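PDB 1UAY: type II 3-hydroxyacyl-CoA dehydrogenase from Thermus thermophilus, which probably catalyses the NAD-dependent oxidation of 3-hydroxyacyl-CoA in fatty acid beta oxidation. Local coordinates for residues Ser12-Ala17 and Gly179-Pro184; Ala69-Ala74 and Glu211-Leu216. All coordinates share one frame; numbering follows the deposited sequence. Where two conformers were deposited one is given.

Contact 1: residues Ser12-Ala17 and Gly179-Pro184. With ADN (adenosine), chain C.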
loop_
_atom_site.group_PDB
_atom_site.type_symbol
_atom_site.label_atom_id
_atom_site.label_comp_id
_atom_site.label_asym_id
_atom_site.label_seq_id
_atom_site.Cartn_x
_atom_site.Cartn_y
_atom_site.Cartn_z
ATOM N N SER A 12 -26.645 -3.272 -15.364
ATOM C CA SER A 12 -26.813 -4.154 -14.216
ATOM C C SER A 12 -25.823 -3.903 -13.091
ATOM O O SER A 12 -24.926 -3.068 -13.201
ATOM C CB SER A 12 -26.690 -5.612 -14.663
ATOM O OG SER A 12 -25.374 -5.884 -15.112
ATOM N N GLY A 13 -26.019 -4.639 -12.001
ATOM C CA GLY A 13 -25.143 -4.556 -10.847
ATOM C C GLY A 13 -24.787 -3.186 -10.303
ATOM O O GLY A 13 -25.653 -2.349 -10.057
ATOM N N LEU A 14 -23.489 -2.969 -10.110
ATOM C CA LEU A 14 -22.988 -1.713 -9.558
ATOM C C LEU A 14 -23.316 -0.493 -10.409
ATOM O O LEU A 14 -23.770 0.526 -9.889
ATOM C CB LEU A 14 -21.475 -1.809 -9.346
ATOM C CG LEU A 14 -20.998 -3.008 -8.521
ATOM C CD1 LEU A 14 -19.503 -2.884 -8.286
ATOM C CD2 LEU A 14 -21.739 -3.068 -7.192
ATOM N N GLY A 15 -23.084 -0.599 -11.714
ATOM C CA GLY A 15 -23.369 0.512 -12.606
ATOM C C GLY A 15 -24.838 0.887 -12.569
ATOM O O GLY A 15 -25.195 2.067 -12.541
ATOM N N ARG A 16 -25.699 -0.126 -12.574
ATOM C CA ARG A 16 -27.137 0.106 -12.532
ATOM C C ARG A 16 -27.514 0.876 -11.270
ATOM O O ARG A 16 -28.257 1.853 -11.330
ATOM C CB ARG A 16 -27.886 -1.228 -12.569
ATOM C CG ARG A 16 -29.388 -1.119 -12.348
ATOM C CD ARG A 16 -30.053 -2.483 -12.519
ATOM N NE ARG A 16 -31.496 -2.434 -12.290
ATOM C CZ ARG A 16 -32.068 -2.402 -11.091
ATOM N NH1 ARG A 16 -31.323 -2.418 -9.993
ATOM N NH2 ARG A 16 -33.391 -2.345 -10.990
ATOM N N ALA A 17 -26.996 0.439 -10.126
ATOM C CA ALA A 17 -27.306 1.106 -8.868
ATOM C C ALA A 17 -26.835 2.560 -8.888
ATOM O O ALA A 17 -27.551 3.460 -8.452
ATOM C CB ALA A 17 -26.668 0.360 -7.705
ATOM N N GLY A 179 -15.239 -4.957 -2.860
ATOM C CA GLY A 179 -14.875 -6.273 -2.385
ATOM C C GLY A 179 -15.836 -7.217 -3.086
ATOM O O GLY A 179 -16.027 -7.116 -4.298
ATOM N N LEU A 180 -16.477 -8.105 -2.337
ATOM C CA LEU A 180 -17.396 -9.059 -2.945
ATOM C C LEU A 180 -18.825 -8.543 -3.088
ATOM O O LEU A 180 -19.534 -8.347 -2.099
ATOM C CB LEU A 180 -17.409 -10.358 -2.138
ATOM C CG LEU A 180 -17.884 -11.610 -2.879
ATOM C CD1 LEU A 180 -16.919 -11.933 -4.011
ATOM C CD2 LEU A 180 -17.963 -12.777 -1.910
ATOM N N PHE A 181 -19.228 -8.316 -4.336
ATOM C CA PHE A 181 -20.571 -7.854 -4.677
ATOM C C PHE A 181 -21.056 -8.771 -5.797
ATOM O O PHE A 181 -20.326 -9.650 -6.246
ATOM C CB PHE A 181 -20.561 -6.419 -5.226
ATOM C CG PHE A 181 -20.365 -5.350 -4.188
ATOM C CD1 PHE A 181 -19.121 -5.138 -3.604
ATOM C CD2 PHE A 181 -21.424 -4.521 -3.829
ATOM C CE1 PHE A 181 -18.935 -4.107 -2.682
ATOM C CE2 PHE A 181 -21.249 -3.489 -2.908
ATOM C CZ PHE A 181 -20.001 -3.282 -2.334
ATOM N N ASP A 182 -22.283 -8.552 -6.253
ATOM C CA ASP A 182 -22.838 -9.342 -7.344
ATOM C C ASP A 182 -22.310 -8.734 -8.642
ATOM O O ASP A 182 -22.987 -7.938 -9.289
ATOM C CB ASP A 182 -24.364 -9.266 -7.313
ATOM C CG ASP A 182 -25.009 -10.110 -8.390
ATOM O OD1 ASP A 182 -26.211 -9.905 -8.654
ATOM O OD2 ASP A 182 -24.317 -10.979 -8.965
ATOM N N THR A 183 -21.091 -9.114 -9.012
ATOM C CA THR A 183 -20.443 -8.597 -10.213
ATOM C C THR A 183 -19.894 -9.737 -11.069
ATOM O O THR A 183 -19.974 -10.903 -10.684
ATOM C CB THR A 183 -19.273 -7.675 -9.833
ATOM O OG1 THR A 183 -18.252 -8.447 -9.188
ATOM C CG2 THR A 183 -19.744 -6.579 -8.887
ATOM N N PRO A 184 -19.329 -9.415 -12.247
ATOM C CA PRO A 184 -18.776 -10.457 -13.118
ATOM C C PRO A 184 -17.794 -11.371 -12.385
ATOM O O PRO A 184 -17.662 -12.547 -12.719
ATOM C CB PRO A 184 -18.104 -9.652 -14.225
ATOM C CG PRO A 184 -19.021 -8.482 -14.366
ATOM C CD PRO A 184 -19.292 -8.102 -12.921
HETATM O "O5'" ADN C . -20.010 -4.331 -15.170
HETATM C "C5'" ADN C . -21.081 -5.156 -15.635
HETATM C "C4'" ADN C . -21.816 -4.316 -16.706
HETATM O "O4'" ADN C . -20.702 -4.230 -17.654
HETATM C "C3'" ADN C . -22.780 -5.295 -17.400
HETATM O "O3'" ADN C . -24.053 -4.611 -17.381
HETATM C "C2'" ADN C . -22.279 -5.501 -18.846
HETATM O "O2'" ADN C . -23.276 -5.603 -19.863
HETATM C "C1'" ADN C . -21.257 -4.359 -18.943
HETATM N N9 ADN C . -20.184 -4.494 -19.945
HETATM C C8 ADN C . -19.264 -5.569 -20.062
HETATM N N7 ADN C . -18.390 -5.442 -21.021
HETATM C C5 ADN C . -18.715 -4.209 -21.594
HETATM C C6 ADN C . -18.157 -3.432 -22.698
HETATM N N6 ADN C . -17.114 -3.853 -23.418
HETATM N N1 ADN C . -18.748 -2.203 -23.008
HETATM C C2 ADN C . -19.825 -1.743 -22.288
HETATM N N3 ADN C . -20.428 -2.387 -21.229
HETATM C C4 ADN C . -19.825 -3.610 -20.941
#
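Leu14 reaches from the first turn of helix 13-25 to the loop 179-184 and spreads its two methyls over two different residues. The contact is mainly apolar. CD2 of Leu14 meets the Phe181 ring at CD2, 3.7 Å away, with CG of the ring a little farther off. The methyl approaches the ring obliquely, and the two side chains cross at about a right angle. The other branch turns to Thr183: Leu14 CD1 lies 3.8 Å from Thr183 CG2. Thr183 CG2 also touches Leu14 CG, so it sits against the fork of the leucine. In Thr183 the methyl stands anti to the carbonyl carbon and OG1 lies between the backbone N and that carbon (chi1 66°). This puts CG2 on Leu14, while OG1 makes a weak hydrogen bond to Leu185 N as the N-cap of helix 184-187.

Backbone proximity is looser. Gly13 CA lies 4.3 Å from Asp182 O. The CA of Gly13 comes within 6.2 Å of the CA of Thr183. Asp182 centres an inverse gamma turn, closed by a weak bond from Thr183 N to Phe181 O. Its OD2 is held by Gln187.

The polar contact is with the ligand. Ser12 OG lies 2.9 Å from O3' of the adenosine, at hydrogen-bonding distance. Ser12 and Gly13 lie in the glycine-rich motif that follows strand 4-8 and leads into the helix, as in the TGxxxGxG motif of short-chain dehydrogenases.

The loop 179-184 follows strand 171-178 and leads into helix 184-187. Tyr213 of helix 210-222 packs on Leu14, and Met225 of the second subunit packs on Phe181.

Contact 2: residues Ala69-Ala74 and Glu211-Leu216. With ADN (adenosine), chain C.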
loop_
_atom_site.group_PDB
_atom_site.type_symbol
_atom_site.label_atom_id
_atom_site.label_comp_id
_atom_site.label_asym_id
_atom_site.label_seq_id
_atom_site.Cartn_x
_atom_site.Cartn_y
_atom_site.Cartn_z
ATOM N N ALA A 69 -20.765 14.128 -13.828
ATOM C CA ALA A 69 -20.392 12.856 -13.220
ATOM C C ALA A 69 -20.197 11.737 -14.220
ATOM O O ALA A 69 -21.064 11.471 -15.050
ATOM C CB ALA A 69 -21.445 12.446 -12.195
ATOM N N VAL A 70 -19.045 11.083 -14.133
ATOM C CA VAL A 70 -18.729 9.963 -15.004
ATOM C C VAL A 70 -18.363 8.799 -14.098
ATOM O O VAL A 70 -17.480 8.916 -13.245
ATOM C CB VAL A 70 -17.534 10.279 -15.929
ATOM C CG1 VAL A 70 -17.238 9.083 -16.822
ATOM C CG2 VAL A 70 -17.837 11.508 -16.768
ATOM N N VAL A 71 -19.062 7.684 -14.270
ATOM C CA VAL A 71 -18.807 6.497 -13.468
ATOM C C VAL A 71 -18.499 5.317 -14.379
ATOM O O VAL A 71 -19.361 4.883 -15.152
ATOM C CB VAL A 71 -20.035 6.133 -12.603
ATOM C CG1 VAL A 71 -19.721 4.921 -11.737
ATOM C CG2 VAL A 71 -20.440 7.321 -11.742
ATOM N N SER A 72 -17.267 4.816 -14.310
ATOM C CA SER A 72 -16.872 3.657 -15.112
ATOM C C SER A 72 -17.107 2.408 -14.281
ATOM O O SER A 72 -16.360 2.126 -13.341
ATOM C CB SER A 72 -15.394 3.729 -15.509
ATOM O OG SER A 72 -15.232 4.328 -16.784
ATOM N N ALA A 73 -18.150 1.664 -14.621
ATOM C CA ALA A 73 -18.469 0.449 -13.888
ATOM C C ALA A 73 -18.613 -0.747 -14.816
ATOM O O ALA A 73 -19.068 -1.811 -14.400
ATOM C CB ALA A 73 -19.746 0.648 -13.082
ATOM N N ALA A 74 -18.231 -0.573 -16.076
ATOM C CA ALA A 74 -18.306 -1.658 -17.044
ATOM C C ALA A 74 -17.083 -2.532 -16.850
ATOM O O ALA A 74 -15.975 -2.033 -16.653
ATOM C CB ALA A 74 -18.323 -1.106 -18.461
ATOM N N GLU A 211 -26.545 -0.853 -3.824
ATOM C CA GLU A 211 -26.867 0.468 -3.297
ATOM C C GLU A 211 -25.757 1.040 -2.415
ATOM O O GLU A 211 -25.626 2.260 -2.294
ATOM C CB GLU A 211 -28.185 0.417 -2.513
ATOM C CG GLU A 211 -29.389 0.014 -3.360
ATOM C CD GLU A 211 -29.682 -1.476 -3.316
ATOM O OE1 GLU A 211 -28.732 -2.282 -3.263
ATOM O OE2 GLU A 211 -30.876 -1.846 -3.348
ATOM N N GLU A 212 -24.964 0.167 -1.798
ATOM C CA GLU A 212 -23.866 0.614 -0.943
ATOM C C GLU A 212 -22.733 1.168 -1.806
ATOM O O GLU A 212 -22.042 2.108 -1.410
ATOM C CB GLU A 212 -23.406 -0.542 -0.044
ATOM C CG GLU A 212 -24.519 -0.946 0.935
ATOM C CD GLU A 212 -24.219 -2.188 1.757
ATOM O OE1 GLU A 212 -23.778 -3.200 1.180
ATOM O OE2 GLU A 212 -24.454 -2.161 2.985
ATOM N N TYR A 213 -22.552 0.596 -2.990
ATOM C CA TYR A 213 -21.544 1.093 -3.915
ATOM C C TYR A 213 -22.041 2.444 -4.433
ATOM O O TYR A 213 -21.287 3.411 -4.496
ATOM C CB TYR A 213 -21.362 0.104 -5.074
ATOM C CG TYR A 213 -20.685 0.681 -6.301
ATOM C CD1 TYR A 213 -21.436 1.214 -7.350
ATOM C CD2 TYR A 213 -19.299 0.684 -6.420
ATOM C CE1 TYR A 213 -20.822 1.731 -8.488
ATOM C CE2 TYR A 213 -18.673 1.200 -7.560
ATOM C CZ TYR A 213 -19.446 1.721 -8.587
ATOM O OH TYR A 213 -18.842 2.225 -9.716
ATOM N N ALA A 214 -23.323 2.515 -4.783
ATOM C CA ALA A 214 -23.897 3.757 -5.288
ATOM C C ALA A 214 -23.789 4.885 -4.266
ATOM O O ALA A 214 -23.507 6.026 -4.624
ATOM C CB ALA A 214 -25.357 3.545 -5.669
ATOM N N ALA A 215 -24.019 4.566 -2.996
ATOM C CA ALA A 215 -23.944 5.571 -1.940
ATOM C C ALA A 215 -22.543 6.173 -1.848
ATOM O O ALA A 215 -22.390 7.384 -1.661
ATOM C CB ALA A 215 -24.344 4.956 -0.600
ATOM N N LEU A 216 -21.518 5.334 -1.968
ATOM C CA LEU A 216 -20.150 5.833 -1.908
ATOM C C LEU A 216 -19.858 6.713 -3.122
ATOM O O LEU A 216 -19.235 7.772 -2.999
ATOM C CB LEU A 216 -19.148 4.677 -1.849
ATOM C CG LEU A 216 -17.672 5.093 -1.886
ATOM C CD1 LEU A 216 -17.355 6.037 -0.733
ATOM C CD2 LEU A 216 -16.796 3.851 -1.818
HETATM O "O5'" ADN C . -20.010 -4.331 -15.170
HETATM C "C5'" ADN C . -21.081 -5.156 -15.635
HETATM C "C4'" ADN C . -21.816 -4.316 -16.706
HETATM O "O4'" ADN C . -20.702 -4.230 -17.654
HETATM C "C3'" ADN C . -22.780 -5.295 -17.400
HETATM O "O3'" ADN C . -24.053 -4.611 -17.381
HETATM C "C2'" ADN C . -22.279 -5.501 -18.846
HETATM O "O2'" ADN C . -23.276 -5.603 -19.863
HETATM C "C1'" ADN C . -21.257 -4.359 -18.943
HETATM N N9 ADN C . -20.184 -4.494 -19.945
HETATM C C8 ADN C . -19.264 -5.569 -20.062
HETATM N N7 ADN C . -18.390 -5.442 -21.021
HETATM C C5 ADN C . -18.715 -4.209 -21.594
HETATM C C6 ADN C . -18.157 -3.432 -22.698
HETATM N N6 ADN C . -17.114 -3.853 -23.418
HETATM N N1 ADN C . -18.748 -2.203 -23.008
HETATM C C2 ADN C . -19.825 -1.743 -22.288
HETATM N N3 ADN C . -20.428 -2.387 -21.229
HETATM C C4 ADN C . -19.825 -3.610 -20.941
#
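Tyr213 points its hydroxyl end at Val71 near the end of strand 67-72 and at Ala73 just beyond it. The side chains of Tyr213 and Val71 run past each other in opposite directions. The closest approach is Val71 CG1 to Tyr213 OH, 3.5 Å. CG1 comes to the ring obliquely, and its distance to CZ is 4.5 Å. In Val71, CG1 is anti to the backbone N (chi1 -178°), which carries this methyl to the phenol while CG2 stands beside the N. Ala73 CB lies 3.8 Å from the same oxygen, Tyr213 OH, a van der Waals contact.

The hydroxyl itself is hydrogen-bonded to Thr133 OG1 on strand 128-133. Thr133 OG1 also bonds Ser72 O, so one threonine ties the tyrosine to the strand end.

Past the strand, Ala73 O accepts a 2.8 Å hydrogen bond from the adenosine O5'. Ala74 CB lies 3.7 Å from adenosine N3, against the base. The N atoms of Ala73 and Ala74 both bond Thr8 OG1.

Helix 210-222 thus packs through Tyr213 on the central parallel sheet of a Rossmann fold. The end of strand 67-72, beside strand 4-8, forms part of the adenosine pocket, consistent with the NAD site of this family.

How the contacts relate
Contacts 1 and 2 have centres 9 Å apart, and their segments alternate along the chain. They meet through helix 13-25: Leu14 O lies 3.5 Å from Tyr213 CE1, and Gly15 CA lies 3.7 Å from Ala73 CB. Farther along, Ala17 O is 3.5 Å from Ala214 CB. The helix is therefore packed against both the strand end 69-74 and helix 210-222. Each contact also supplies residues to the adenosine pocket. The 12-17 segment is at the ribose O3', and the 69-74 segment is at O5' and the base. Asp33, Asp47 and Val48 also hydrogen-bond to the ligand.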